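Local structure of amidase, hydantoinase/carbamoylase family (Burkholderia vietnamiensis, 5I4M) at residues Arg256-Gly262 and Asp333-Asp337; Val228-Gly233 and Ala347-Phe351; Val126-Leu130 and Leu421-Leu426; Glu238-Gln244 and Gly300-Val306. The protein probably hydrolyses N-carbamoyl-L-amino acids to the free amino acids, as a two-zinc amidase of the peptidase M20 family. One frame throughout, in Å; residues are numbered along the deposited sequence. Where two conformers were deposited one is given.

Contact 1 of 4, residues Arg256-Gly262 and Asp333-Asp337; sequences RRDALLG and DIGLD
R257, in the conformer given, reaches across to the backbone of G335 with one short charged hydrogen bond: NH2 donates to G335 O at 2.6 Å, and the N-H...O angle is 161°. The acceptor sits at the edge of the guanidinium, within 6° of its plane, and the donor meets the oxygen almost head-on, in line with the C=O bond. CD lies 3.1 Å from G335 O, and the bend at chi3 (-67°) beyond it swings NH2 round onto the same oxygen. One water bridges the backbones, donating to R256 O and I334 O; a second accepts from R257 NH2, and its link to D337 OD2 is weak.

The apolar part belongs to I334 and L336. I334 CD1 lands on the backbone of G262, 3.4 Å from its CA, with the CG of L261 next to it; its other branch, CG2, lies against D258 N. L336 splits its two methyls, CD1 going to G262 CA and CD2 to A259 CA at 3.8 Å.

Within 256-262, D258 N-caps helix 259-276: OD1 takes L261 N at 2.9 Å from above the carboxylate plane, and L260 N more weakly. Opposite, helix 313-334 gives way at G335, the first residue beyond it, whose positive phi suits glycine. The contact thus joins the start of one helix to the end of another in the dimerisation domain. The R256 guanidinium bonds T251 O and A248 O of its own chain, and NH1 bonds T284 OG1 of the second subunit.

A cationic side chain on a carbonyl just past a helix C-terminus is probably favoured electrostatically, while the bare backbone of G262 makes room for the methyls of L336 and I334.

Contact 2 of 4, residues Val228-Gly233 and Ala347-Phe351; sequences VTDAQG and APIAF
T229 O is gripped twice, by the backbone N of F351 at 2.9 Å and by a water that also donates to F351 O. The amide stands 37° out of the carbonyl plane. This is one end of a short antiparallel pairing between strands 225-242 and 337-350, in which A231 and I349 form a hydrogen-bonded pair and D230 with A350 a non-hydrogen-bonded one. Strand 225-242 continues past this contact into the dimerisation domain, with Q234 of the phosphoglycerate site directly after 228-233. A231 N gives to I349 O at 2.9 Å, and I349 N returns the bond to A231 O at 3.0 Å.

The F351 ring lies obliquely against the other strand. Its CE2 meets V228 CG1 at 3.7 Å and A231 CB at 4.0 Å, while CD2 faces D230 N. V228 and F351 run side by side, and the CG1 of V228 reaches the ring because it is anti to the backbone N (chi1 -173°). On the face of D230 and A350, the aspartate OD2 approaches A350 CB, and its OD1 accepts from T229 OG1.

Beyond the bridges, Q232 NE2 hydrogen-bonds G376 O, near R309 of the phosphoglycerate site. At that end P348 lays its ring against the backbone of G233, with CG 3.5 Å from G233 N.

Contact 3 of 4, residues Val126-Leu130 and Leu421-Leu426; sequences VIRSL and LLHAML
V126 meets helix 411-429 with both of its methyls. From CB, which points at the other helix, the side chain forks. CG1, set anti to the backbone N (chi1 168°), extends to L422 CD1 at 3.8 Å and touches the sulfur of M425 at 4.2 Å. CG2 drops instead onto the backbone of L422, 3.8 Å from its CA, and it also meets L421 CD2 at 3.9 Å. The valine is therefore held between three residues of one helical turn.

The two helices, 117-132 and 411-429, cross at -71° with local axes 10.5 Å apart, so they meet over a short patch of side chains. They belong to the alpha/beta catalytic domain of the M20 fold, and both lean on its central strands: I127 and M425 pack on V141, while L421 and M425 rest on F208 of strand 206-212.

One turn after V126, L130 carries the packing on. Its CD2 lies 3.8 Å from L426 CD2, the two side chains running antiparallel alongside one another, and also comes to within 4.1 Å of L422 CD1. That methyl of L422 consequently sits between V126 and L130, two residues one helical turn apart. The second methyl, CD2, passes S129 CB at the limit of contact. The hydroxyl of S129 turns back to its own helix and hydrogen-bonds E125 O, which satisfies this polar atom within the buried surroundings.

Contact 4 of 4, residues Glu238-Gln244 and Gly300-Val306; sequences EITFTGQ and GRVFFTV
Two neighbouring strands of the dimerisation-domain sheet, 225-242 and 297-310, run antiparallel here, and E238 pairs with T305, I239 with F304, T240 with F303, F241 with V302 and T242 with R301. Reciprocal backbone bonds join I239 with F304 and F241 with V302; I239 N to F304 O is 2.8 Å. G243 N to G300 O adds a 2.7 Å bond at the end, where G300 and R301 form a classic bulge opposite H291 of strand 282-291.

On the face of I239, F241, V302 and F304, the phenylalanine ring of F304 takes I239 CB over one face in a CH-pi contact, 4.0 Å from the centroid. The chi1 of F304, 61°, sets CG between the backbone N and carbonyl carbon and turns the ring toward the neighbouring strand. I239 CG2 touches CZ at 3.6 Å. The F241 ring leans in obliquely, its CD2 reaching F304 CE1 at 3.9 Å with the planes 54° apart. Helices 259-276 and 313-334 close over this side.

The other face is mixed. T240 OG1 comes to the edge of the F303 ring, 3.5 Å from CD2, while T240 CG2 packs on R301 CG at 3.6 Å in the conformer given. The aliphatic part of E238 passes F303 CE2 and CZ, and its carboxylate, at the rim of the ring, forms a salt bridge to R295 of the second subunit.

The chemistry thus divides by face: hydrocarbon and aromatic groups bind the sheet to its helices, while the other side combines apolar contacts with a charge used between subunits.

Contacts 1 and 4 form one continuous region in the dimerisation domain, with centres 9 Å apart. D337 N lies 2.9 Å from T242 O and R257 O lies 3.0 Å from Q244 N, while F241 CE2 packs on the carbonyl carbon of G262. Both touch the second subunit. The R256 side chain of contact 1 is about 10 Å from a bound 3-phosphoglycerate and about 7 Å from that of H247, a phosphoglycerate-binding residue whose ligand is not bound to this chain, consistent with a site shared between subunits. Contact 2 shares strand 225-242 with contact 4, centres about 32 Å apart; its Q232 side chain is about 7 Å from bound 3-phosphoglycerate. Contact 3, in the catalytic domain, has L421 about 14 Å from a zinc ion.

Contact 1 of 4, residues Arg256-Gly262 and Asp333-Asp337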
loop_
_atom_site.group_PDB
_atom_site.type_symbol
_atom_site.label_atom_id
_atom_site.label_comp_id
_atom_site.label_asym_id
_atom_site.label_seq_id
_atom_site.Cartn_x
_atom_site.Cartn_y
_atom_site.Cartn_z
ATOM N N ARG A 256 -12.478 0.502 -18.905
ATOM C CA ARG A 256 -11.680 0.832 -17.735
ATOM C C ARG A 256 -10.194 0.834 -18.053
ATOM O O ARG A 256 -9.699 0.045 -18.861
ATOM C CB ARG A 256 -11.940 -0.169 -16.615
ATOM C CG ARG A 256 -13.394 -0.277 -16.266
ATOM C CD ARG A 256 -13.586 -1.315 -15.197
ATOM N NE ARG A 256 -14.948 -1.261 -14.679
ATOM C CZ ARG A 256 -15.281 -1.674 -13.466
ATOM N NH1 ARG A 256 -14.341 -2.156 -12.657
ATOM N NH2 ARG A 256 -16.538 -1.592 -13.067
ATOM N N ARG A 257 -9.474 1.726 -17.386
ATOM C CA ARG A 257 -8.018 1.769 -17.450
ATOM C C ARG A 257 -7.526 1.583 -16.023
ATOM O O ARG A 257 -7.218 2.545 -15.315
ATOM C CB ARG A 257 -7.534 3.060 -18.102
ATOM C CG ARG A 257 -8.079 3.200 -19.525
ATOM C CD ARG A 257 -7.292 4.187 -20.365
ATOM N NE ARG A 257 -7.416 5.567 -19.909
ATOM C CZ ARG A 257 -6.390 6.330 -19.536
ATOM N NH1 ARG A 257 -6.598 7.580 -19.146
ATOM N NH2 ARG A 257 -5.152 5.854 -19.557
ATOM N N ASP A 258 -7.491 0.315 -15.603
ATOM C CA ASP A 258 -7.213 -0.100 -14.230
ATOM C C ASP A 258 -5.709 -0.289 -14.047
ATOM O O ASP A 258 -5.125 -1.235 -14.590
ATOM C CB ASP A 258 -7.979 -1.391 -13.939
ATOM C CG ASP A 258 -7.953 -1.781 -12.476
ATOM O OD1 ASP A 258 -6.889 -1.602 -11.843
ATOM O OD2 ASP A 258 -9.003 -2.268 -11.961
ATOM N N ALA A 259 -5.083 0.598 -13.263
ATOM C CA ALA A 259 -3.635 0.519 -13.089
ATOM C C ALA A 259 -3.228 -0.661 -12.216
ATOM O O ALA A 259 -2.109 -1.166 -12.348
ATOM C CB ALA A 259 -3.092 1.823 -12.493
ATOM N N LEU A 260 -4.095 -1.105 -11.310
ATOM C CA LEU A 260 -3.747 -2.281 -10.521
ATOM C C LEU A 260 -3.889 -3.563 -11.337
ATOM O O LEU A 260 -3.132 -4.516 -11.140
ATOM C CB LEU A 260 -4.608 -2.325 -9.247
ATOM C CG LEU A 260 -4.361 -3.507 -8.301
ATOM C CD1 LEU A 260 -2.902 -3.532 -7.869
ATOM C CD2 LEU A 260 -5.284 -3.428 -7.083
ATOM N N LEU A 261 -4.850 -3.620 -12.249
ATOM C CA LEU A 261 -4.894 -4.746 -13.172
ATOM C C LEU A 261 -3.584 -4.850 -13.936
ATOM O O LEU A 261 -3.018 -5.943 -14.073
ATOM C CB LEU A 261 -6.070 -4.588 -14.131
ATOM C CG LEU A 261 -6.309 -5.736 -15.118
ATOM C CD1 LEU A 261 -6.673 -7.031 -14.374
ATOM C CD2 LEU A 261 -7.374 -5.360 -16.117
ATOM N N GLY A 262 -3.077 -3.712 -14.417
ATOM C CA GLY A 262 -1.792 -3.712 -15.107
ATOM C C GLY A 262 -0.654 -4.132 -14.199
ATOM O O GLY A 262 0.137 -5.017 -14.540
ATOM N N ASP A 333 -2.264 -2.881 -23.846
ATOM C CA ASP A 333 -3.527 -3.608 -23.893
ATOM C C ASP A 333 -4.591 -2.932 -23.037
ATOM O O ASP A 333 -5.764 -2.875 -23.424
ATOM C CB ASP A 333 -3.311 -5.053 -23.448
ATOM C CG ASP A 333 -4.605 -5.820 -23.314
ATOM O OD1 ASP A 333 -5.167 -6.226 -24.353
ATOM O OD2 ASP A 333 -5.059 -6.018 -22.169
ATOM N N ILE A 334 -4.203 -2.411 -21.880
ATOM C CA ILE A 334 -5.146 -1.746 -20.985
ATOM C C ILE A 334 -5.324 -0.280 -21.356
ATOM O O ILE A 334 -6.417 0.276 -21.224
ATOM C CB ILE A 334 -4.666 -1.902 -19.526
ATOM C CG1 ILE A 334 -4.607 -3.376 -19.140
ATOM C CG2 ILE A 334 -5.564 -1.114 -18.547
ATOM C CD1 ILE A 334 -3.924 -3.618 -17.808
ATOM N N GLY A 335 -4.262 0.369 -21.817
ATOM C CA GLY A 335 -4.313 1.800 -22.035
ATOM C C GLY A 335 -3.735 2.573 -20.867
ATOM O O GLY A 335 -4.251 3.626 -20.483
ATOM N N LEU A 336 -2.659 2.062 -20.295
ATOM C CA LEU A 336 -1.967 2.728 -19.203
ATOM C C LEU A 336 -0.776 3.511 -19.741
ATOM O O LEU A 336 -0.163 3.123 -20.738
ATOM C CB LEU A 336 -1.491 1.701 -18.174
ATOM C CG LEU A 336 -2.557 0.775 -17.592
ATOM C CD1 LEU A 336 -1.911 -0.320 -16.732
ATOM C CD2 LEU A 336 -3.560 1.575 -16.761
ATOM N N ASP A 337 -0.461 4.627 -19.073
ATOM C CA ASP A 337 0.810 5.316 -19.260
ATOM C C ASP A 337 1.849 4.666 -18.353
ATOM O O ASP A 337 1.534 4.266 -17.232
ATOM C CB ASP A 337 0.686 6.806 -18.928
ATOM C CG ASP A 337 -0.205 7.554 -19.904
ATOM O OD1 ASP A 337 -0.327 7.109 -21.064
ATOM O OD2 ASP A 337 -0.784 8.588 -19.509
HETATM O O HOH W 1 -8.763 -0.946 -21.193
HETATM O O HOH W 2 -3.916 7.688 -18.398
#

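Contact 2 of 4, residues Val228-Gly233 and Ala347-Phe351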
loop_
_atom_site.group_PDB
_atom_site.type_symbol
_atom_site.label_atom_id
_atom_site.label_comp_id
_atom_site.label_asym_id
_atom_site.label_seq_id
_atom_site.Cartn_x
_atom_site.Cartn_y
_atom_site.Cartn_z
ATOM N N VAL A 228 33.351 -17.500 -0.552
ATOM C CA VAL A 228 32.581 -16.762 -1.551
ATOM C C VAL A 228 33.514 -16.331 -2.671
ATOM O O VAL A 228 34.458 -15.564 -2.443
ATOM C CB VAL A 228 31.880 -15.548 -0.934
ATOM C CG1 VAL A 228 30.957 -14.906 -1.977
ATOM C CG2 VAL A 228 31.085 -15.953 0.310
ATOM N N THR A 229 33.228 -16.793 -3.886
ATOM C CA THR A 229 34.073 -16.525 -5.043
ATOM C C THR A 229 33.522 -15.443 -5.951
ATOM O O THR A 229 34.296 -14.812 -6.675
ATOM C CB THR A 229 34.247 -17.796 -5.882
ATOM O OG1 THR A 229 32.963 -18.218 -6.358
ATOM C CG2 THR A 229 34.868 -18.910 -5.046
ATOM N N ASP A 230 32.206 -15.239 -5.937
ATOM C CA ASP A 230 31.518 -14.334 -6.847
ATOM C C ASP A 230 30.277 -13.801 -6.149
ATOM O O ASP A 230 29.832 -14.337 -5.132
ATOM C CB ASP A 230 31.093 -15.036 -8.143
ATOM C CG ASP A 230 32.253 -15.634 -8.900
ATOM O OD1 ASP A 230 32.648 -16.780 -8.580
ATOM O OD2 ASP A 230 32.748 -14.972 -9.842
ATOM N N ALA A 231 29.709 -12.749 -6.720
ATOM C CA ALA A 231 28.435 -12.205 -6.268
ATOM C C ALA A 231 27.599 -11.942 -7.508
ATOM O O ALA A 231 28.100 -11.355 -8.470
ATOM C CB ALA A 231 28.624 -10.919 -5.460
ATOM N N GLN A 232 26.349 -12.400 -7.509
ATOM C CA GLN A 232 25.581 -12.282 -8.735
ATOM C C GLN A 232 25.203 -10.821 -8.976
ATOM O O GLN A 232 25.279 -9.981 -8.082
ATOM C CB GLN A 232 24.337 -13.170 -8.683
ATOM C CG GLN A 232 23.216 -12.654 -7.809
ATOM C CD GLN A 232 21.965 -13.508 -7.952
ATOM O OE1 GLN A 232 21.757 -14.144 -8.988
ATOM N NE2 GLN A 232 21.145 -13.541 -6.912
ATOM N N GLY A 233 24.815 -10.515 -10.220
ATOM C CA GLY A 233 24.428 -9.161 -10.566
ATOM C C GLY A 233 22.956 -8.896 -10.286
ATOM O O GLY A 233 22.166 -9.826 -10.115
ATOM N N ALA A 347 26.945 -5.408 -12.495
ATOM C CA ALA A 347 27.235 -6.683 -13.110
ATOM C C ALA A 347 27.680 -7.687 -12.050
ATOM O O ALA A 347 28.204 -7.299 -11.000
ATOM C CB ALA A 347 28.327 -6.520 -14.158
ATOM N N PRO A 348 27.479 -8.982 -12.301
ATOM C CA PRO A 348 28.116 -10.005 -11.461
ATOM C C PRO A 348 29.602 -9.714 -11.340
ATOM O O PRO A 348 30.241 -9.218 -12.278
ATOM C CB PRO A 348 27.869 -11.309 -12.230
ATOM C CG PRO A 348 26.715 -11.014 -13.151
ATOM C CD PRO A 348 26.842 -9.561 -13.497
ATOM N N ILE A 349 30.163 -10.001 -10.179
ATOM C CA ILE A 349 31.551 -9.640 -9.931
ATOM C C ILE A 349 32.265 -10.827 -9.306
ATOM O O ILE A 349 31.687 -11.559 -8.495
ATOM C CB ILE A 349 31.657 -8.370 -9.057
ATOM C CG1 ILE A 349 33.119 -7.935 -8.899
ATOM C CG2 ILE A 349 30.992 -8.566 -7.706
ATOM C CD1 ILE A 349 33.257 -6.466 -8.559
ATOM N N ALA A 350 33.507 -11.042 -9.728
ATOM C CA ALA A 350 34.362 -12.080 -9.175
ATOM C C ALA A 350 35.223 -11.472 -8.079
ATOM O O ALA A 350 35.787 -10.386 -8.251
ATOM C CB ALA A 350 35.239 -12.694 -10.271
ATOM N N PHE A 351 35.318 -12.161 -6.953
ATOM C CA PHE A 351 36.128 -11.635 -5.870
ATOM C C PHE A 351 37.599 -11.950 -6.124
ATOM O O PHE A 351 37.950 -12.752 -6.999
ATOM C CB PHE A 351 35.635 -12.190 -4.534
ATOM C CG PHE A 351 34.354 -11.546 -4.061
ATOM C CD1 PHE A 351 34.298 -10.175 -3.837
ATOM C CD2 PHE A 351 33.200 -12.300 -3.879
ATOM C CE1 PHE A 351 33.107 -9.563 -3.416
ATOM C CE2 PHE A 351 32.012 -11.697 -3.463
ATOM C CZ PHE A 351 31.970 -10.338 -3.226
HETATM O O HOH W 3 36.954 -15.315 -7.577
#

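Contact 3 of 4, residues Val126-Leu130 and Leu421-Leu426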
loop_
_atom_site.group_PDB
_atom_site.type_symbol
_atom_site.label_atom_id
_atom_site.label_comp_id
_atom_site.label_asym_id
_atom_site.label_seq_id
_atom_site.Cartn_x
_atom_site.Cartn_y
_atom_site.Cartn_z
ATOM N N VAL A 126 37.160 -9.567 15.975
ATOM C CA VAL A 126 38.537 -9.682 15.490
ATOM C C VAL A 126 39.432 -8.680 16.206
ATOM O O VAL A 126 40.529 -9.012 16.667
ATOM C CB VAL A 126 38.589 -9.495 13.962
ATOM C CG1 VAL A 126 40.026 -9.324 13.497
ATOM C CG2 VAL A 126 37.972 -10.684 13.272
ATOM N N ILE A 127 38.970 -7.438 16.328
ATOM C CA ILE A 127 39.740 -6.415 17.038
ATOM C C ILE A 127 40.020 -6.856 18.468
ATOM O O ILE A 127 41.157 -6.799 18.958
ATOM C CB ILE A 127 38.988 -5.073 17.011
ATOM C CG1 ILE A 127 38.836 -4.572 15.573
ATOM C CG2 ILE A 127 39.691 -4.056 17.902
ATOM C CD1 ILE A 127 40.136 -4.297 14.893
ATOM N N ARG A 128 38.972 -7.303 19.167
ATOM C CA ARG A 128 39.146 -7.707 20.558
ATOM C C ARG A 128 40.074 -8.908 20.671
ATOM O O ARG A 128 40.851 -9.019 21.627
ATOM C CB ARG A 128 37.787 -8.019 21.186
ATOM C CG ARG A 128 36.884 -6.808 21.339
ATOM C CD ARG A 128 35.511 -7.226 21.829
ATOM N NE ARG A 128 34.753 -6.114 22.407
ATOM C CZ ARG A 128 33.443 -6.144 22.651
ATOM N NH1 ARG A 128 32.730 -7.223 22.352
ATOM N NH2 ARG A 128 32.845 -5.088 23.195
ATOM N N SER A 129 40.002 -9.822 19.703
ATOM C CA SER A 129 40.842 -11.011 19.752
ATOM C C SER A 129 42.296 -10.671 19.466
ATOM O O SER A 129 43.202 -11.268 20.058
ATOM C CB SER A 129 40.322 -12.056 18.770
ATOM O OG SER A 129 39.138 -12.650 19.263
ATOM N N LEU A 130 42.543 -9.714 18.568
ATOM C CA LEU A 130 43.911 -9.242 18.381
ATOM C C LEU A 130 44.439 -8.609 19.658
ATOM O O LEU A 130 45.616 -8.763 19.993
ATOM C CB LEU A 130 43.982 -8.241 17.231
ATOM C CG LEU A 130 43.588 -8.724 15.837
ATOM C CD1 LEU A 130 43.507 -7.537 14.888
ATOM C CD2 LEU A 130 44.578 -9.751 15.336
ATOM N N LEU A 421 37.322 -15.271 9.338
ATOM C CA LEU A 421 37.567 -13.850 9.105
ATOM C C LEU A 421 38.844 -13.399 9.802
ATOM O O LEU A 421 39.682 -12.712 9.211
ATOM C CB LEU A 421 36.376 -13.024 9.598
ATOM C CG LEU A 421 36.543 -11.510 9.451
ATOM C CD1 LEU A 421 36.528 -11.138 7.975
ATOM C CD2 LEU A 421 35.465 -10.733 10.222
ATOM N N LEU A 422 39.001 -13.781 11.072
ATOM C CA LEU A 422 40.197 -13.438 11.835
ATOM C C LEU A 422 41.467 -13.835 11.098
ATOM O O LEU A 422 42.385 -13.022 10.935
ATOM C CB LEU A 422 40.150 -14.122 13.205
ATOM C CG LEU A 422 41.398 -14.026 14.086
ATOM C CD1 LEU A 422 41.715 -12.568 14.418
ATOM C CD2 LEU A 422 41.224 -14.853 15.372
ATOM N N HIS A 423 41.547 -15.085 10.645
ATOM C CA HIS A 423 42.801 -15.515 10.043
ATOM C C HIS A 423 42.979 -15.018 8.620
ATOM O O HIS A 423 44.116 -14.743 8.213
ATOM C CB HIS A 423 42.935 -17.025 10.138
ATOM C CG HIS A 423 43.488 -17.445 11.459
ATOM N ND1 HIS A 423 44.839 -17.605 11.674
ATOM C CD2 HIS A 423 42.892 -17.611 12.663
ATOM C CE1 HIS A 423 45.043 -17.919 12.943
ATOM N NE2 HIS A 423 43.878 -17.929 13.564
ATOM N N ALA A 424 41.900 -14.877 7.856
ATOM C CA ALA A 424 42.034 -14.275 6.535
ATOM C C ALA A 424 42.525 -12.842 6.650
ATOM O O ALA A 424 43.395 -12.409 5.884
ATOM C CB ALA A 424 40.701 -14.333 5.791
ATOM N N MET A 425 41.981 -12.091 7.606
ATOM C CA MET A 425 42.444 -10.725 7.822
ATOM C C MET A 425 43.882 -10.711 8.314
ATOM O O MET A 425 44.706 -9.923 7.833
ATOM C CB MET A 425 41.530 -10.007 8.814
ATOM C CG MET A 425 40.138 -9.736 8.273
ATOM S SD MET A 425 39.193 -8.763 9.457
ATOM C CE MET A 425 40.082 -7.205 9.410
ATOM N N LEU A 426 44.204 -11.579 9.279
ATOM C CA LEU A 426 45.579 -11.655 9.769
ATOM C C LEU A 426 46.548 -11.956 8.641
ATOM O O LEU A 426 47.634 -11.367 8.564
ATOM C CB LEU A 426 45.700 -12.727 10.847
ATOM C CG LEU A 426 45.584 -12.266 12.288
ATOM C CD1 LEU A 426 45.639 -13.481 13.196
ATOM C CD2 LEU A 426 46.699 -11.281 12.617
#

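Contact 4 of 4, residues Glu238-Gln244 and Gly300-Val306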
loop_
_atom_site.group_PDB
_atom_site.type_symbol
_atom_site.label_atom_id
_atom_site.label_comp_id
_atom_site.label_asym_id
_atom_site.label_seq_id
_atom_site.Cartn_x
_atom_site.Cartn_y
_atom_site.Cartn_z
ATOM N N GLU A 238 11.800 0.846 -10.787
ATOM C CA GLU A 238 10.595 1.482 -10.278
ATOM C C GLU A 238 9.659 1.728 -11.453
ATOM O O GLU A 238 10.073 2.288 -12.475
ATOM C CB GLU A 238 10.919 2.800 -9.561
ATOM C CG GLU A 238 11.646 2.596 -8.225
ATOM C CD GLU A 238 11.961 3.892 -7.488
ATOM O OE1 GLU A 238 12.438 3.811 -6.333
ATOM O OE2 GLU A 238 11.729 4.986 -8.048
ATOM N N ILE A 239 8.411 1.297 -11.319
ATOM C CA ILE A 239 7.427 1.440 -12.386
ATOM C C ILE A 239 6.187 2.093 -11.800
ATOM O O ILE A 239 5.688 1.658 -10.757
ATOM C CB ILE A 239 7.063 0.082 -13.016
ATOM C CG1 ILE A 239 8.291 -0.540 -13.674
ATOM C CG2 ILE A 239 5.968 0.268 -14.062
ATOM C CD1 ILE A 239 8.079 -1.975 -14.147
ATOM N N THR A 240 5.697 3.140 -12.456
ATOM C CA THR A 240 4.382 3.683 -12.137
ATOM C C THR A 240 3.500 3.519 -13.367
ATOM O O THR A 240 3.865 3.971 -14.457
ATOM C CB THR A 240 4.463 5.155 -11.720
ATOM O OG1 THR A 240 5.233 5.274 -10.515
ATOM C CG2 THR A 240 3.064 5.713 -11.470
ATOM N N PHE A 241 2.374 2.828 -13.199
ATOM C CA PHE A 241 1.309 2.808 -14.194
ATOM C C PHE A 241 0.296 3.889 -13.845
ATOM O O PHE A 241 -0.116 4.004 -12.686
ATOM C CB PHE A 241 0.578 1.463 -14.206
ATOM C CG PHE A 241 1.257 0.383 -14.991
ATOM C CD1 PHE A 241 1.950 0.668 -16.150
ATOM C CD2 PHE A 241 1.151 -0.936 -14.583
ATOM C CE1 PHE A 241 2.555 -0.352 -16.885
ATOM C CE2 PHE A 241 1.750 -1.951 -15.303
ATOM C CZ PHE A 241 2.456 -1.653 -16.459
ATOM N N THR A 242 -0.139 4.647 -14.844
ATOM C CA THR A 242 -1.230 5.597 -14.654
ATOM C C THR A 242 -2.385 5.221 -15.571
ATOM O O THR A 242 -2.206 5.110 -16.790
ATOM C CB THR A 242 -0.772 7.028 -14.916
ATOM O OG1 THR A 242 0.344 7.336 -14.064
ATOM C CG2 THR A 242 -1.918 7.995 -14.612
ATOM N N GLY A 243 -3.557 4.995 -14.979
ATOM C CA GLY A 243 -4.776 4.791 -15.736
ATOM C C GLY A 243 -5.764 5.892 -15.416
ATOM O O GLY A 243 -5.415 7.072 -15.465
ATOM N N GLN A 244 -6.991 5.539 -15.059
ATOM C CA GLN A 244 -7.965 6.555 -14.682
ATOM C C GLN A 244 -8.828 6.017 -13.556
ATOM O O GLN A 244 -9.529 5.021 -13.746
ATOM C CB GLN A 244 -8.837 6.964 -15.872
ATOM C CG GLN A 244 -9.913 7.972 -15.498
ATOM C CD GLN A 244 -10.705 8.470 -16.695
ATOM O OE1 GLN A 244 -11.283 7.686 -17.445
ATOM N NE2 GLN A 244 -10.736 9.784 -16.875
ATOM N N GLY A 300 -6.241 4.245 -10.140
ATOM C CA GLY A 300 -5.828 5.101 -11.235
ATOM C C GLY A 300 -4.324 5.243 -11.344
ATOM O O GLY A 300 -3.819 5.710 -12.369
ATOM N N ARG A 301 -3.591 4.837 -10.306
ATOM C CA ARG A 301 -2.135 4.927 -10.322
ATOM C C ARG A 301 -1.566 3.848 -9.413
ATOM O O ARG A 301 -2.029 3.683 -8.285
ATOM C CB ARG A 301 -1.665 6.317 -9.866
ATOM C CG ARG A 301 -0.187 6.585 -10.107
ATOM C CD ARG A 301 0.216 8.009 -9.710
ATOM N NE ARG A 301 0.292 8.200 -8.261
ATOM C CZ ARG A 301 -0.548 8.954 -7.552
ATOM N NH1 ARG A 301 -1.540 9.603 -8.149
ATOM N NH2 ARG A 301 -0.391 9.061 -6.237
ATOM N N VAL A 302 -0.576 3.105 -9.899
ATOM C CA VAL A 302 0.089 2.119 -9.048
ATOM C C VAL A 302 1.591 2.234 -9.264
ATOM O O VAL A 302 2.071 2.182 -10.405
ATOM C CB VAL A 302 -0.388 0.676 -9.306
ATOM C CG1 VAL A 302 0.406 -0.299 -8.413
ATOM C CG2 VAL A 302 -1.895 0.545 -9.032
ATOM N N PHE A 303 2.322 2.401 -8.169
ATOM C CA PHE A 303 3.779 2.351 -8.148
ATOM C C PHE A 303 4.204 0.977 -7.654
ATOM O O PHE A 303 3.618 0.451 -6.702
ATOM C CB PHE A 303 4.331 3.437 -7.215
ATOM C CG PHE A 303 5.797 3.285 -6.873
ATOM C CD1 PHE A 303 6.198 2.518 -5.783
ATOM C CD2 PHE A 303 6.763 3.936 -7.622
ATOM C CE1 PHE A 303 7.552 2.381 -5.460
ATOM C CE2 PHE A 303 8.115 3.817 -7.300
ATOM C CZ PHE A 303 8.506 3.036 -6.218
ATOM N N PHE A 304 5.225 0.395 -8.287
ATOM C CA PHE A 304 5.752 -0.865 -7.769
ATOM C C PHE A 304 7.198 -1.037 -8.216
ATOM O O PHE A 304 7.691 -0.328 -9.102
ATOM C CB PHE A 304 4.889 -2.064 -8.184
ATOM C CG PHE A 304 4.793 -2.266 -9.671
ATOM C CD1 PHE A 304 3.890 -1.534 -10.426
ATOM C CD2 PHE A 304 5.596 -3.187 -10.302
ATOM C CE1 PHE A 304 3.800 -1.720 -11.799
ATOM C CE2 PHE A 304 5.512 -3.375 -11.670
ATOM C CZ PHE A 304 4.615 -2.636 -12.414
ATOM N N THR A 305 7.875 -1.987 -7.575
ATOM C CA THR A 305 9.290 -2.241 -7.803
ATOM C C THR A 305 9.489 -3.592 -8.468
ATOM O O THR A 305 8.663 -4.503 -8.335
ATOM C CB THR A 305 10.084 -2.203 -6.491
ATOM O OG1 THR A 305 9.589 -3.209 -5.594
ATOM C CG2 THR A 305 9.952 -0.836 -5.836
ATOM N N VAL A 306 10.596 -3.717 -9.190
ATOM C CA VAL A 306 11.009 -4.998 -9.741
ATOM C C VAL A 306 12.446 -5.246 -9.333
ATOM O O VAL A 306 13.274 -4.329 -9.346
ATOM C CB VAL A 306 10.854 -5.049 -11.270
ATOM C CG1 VAL A 306 11.313 -6.402 -11.802
ATOM C CG2 VAL A 306 9.417 -4.808 -11.633
#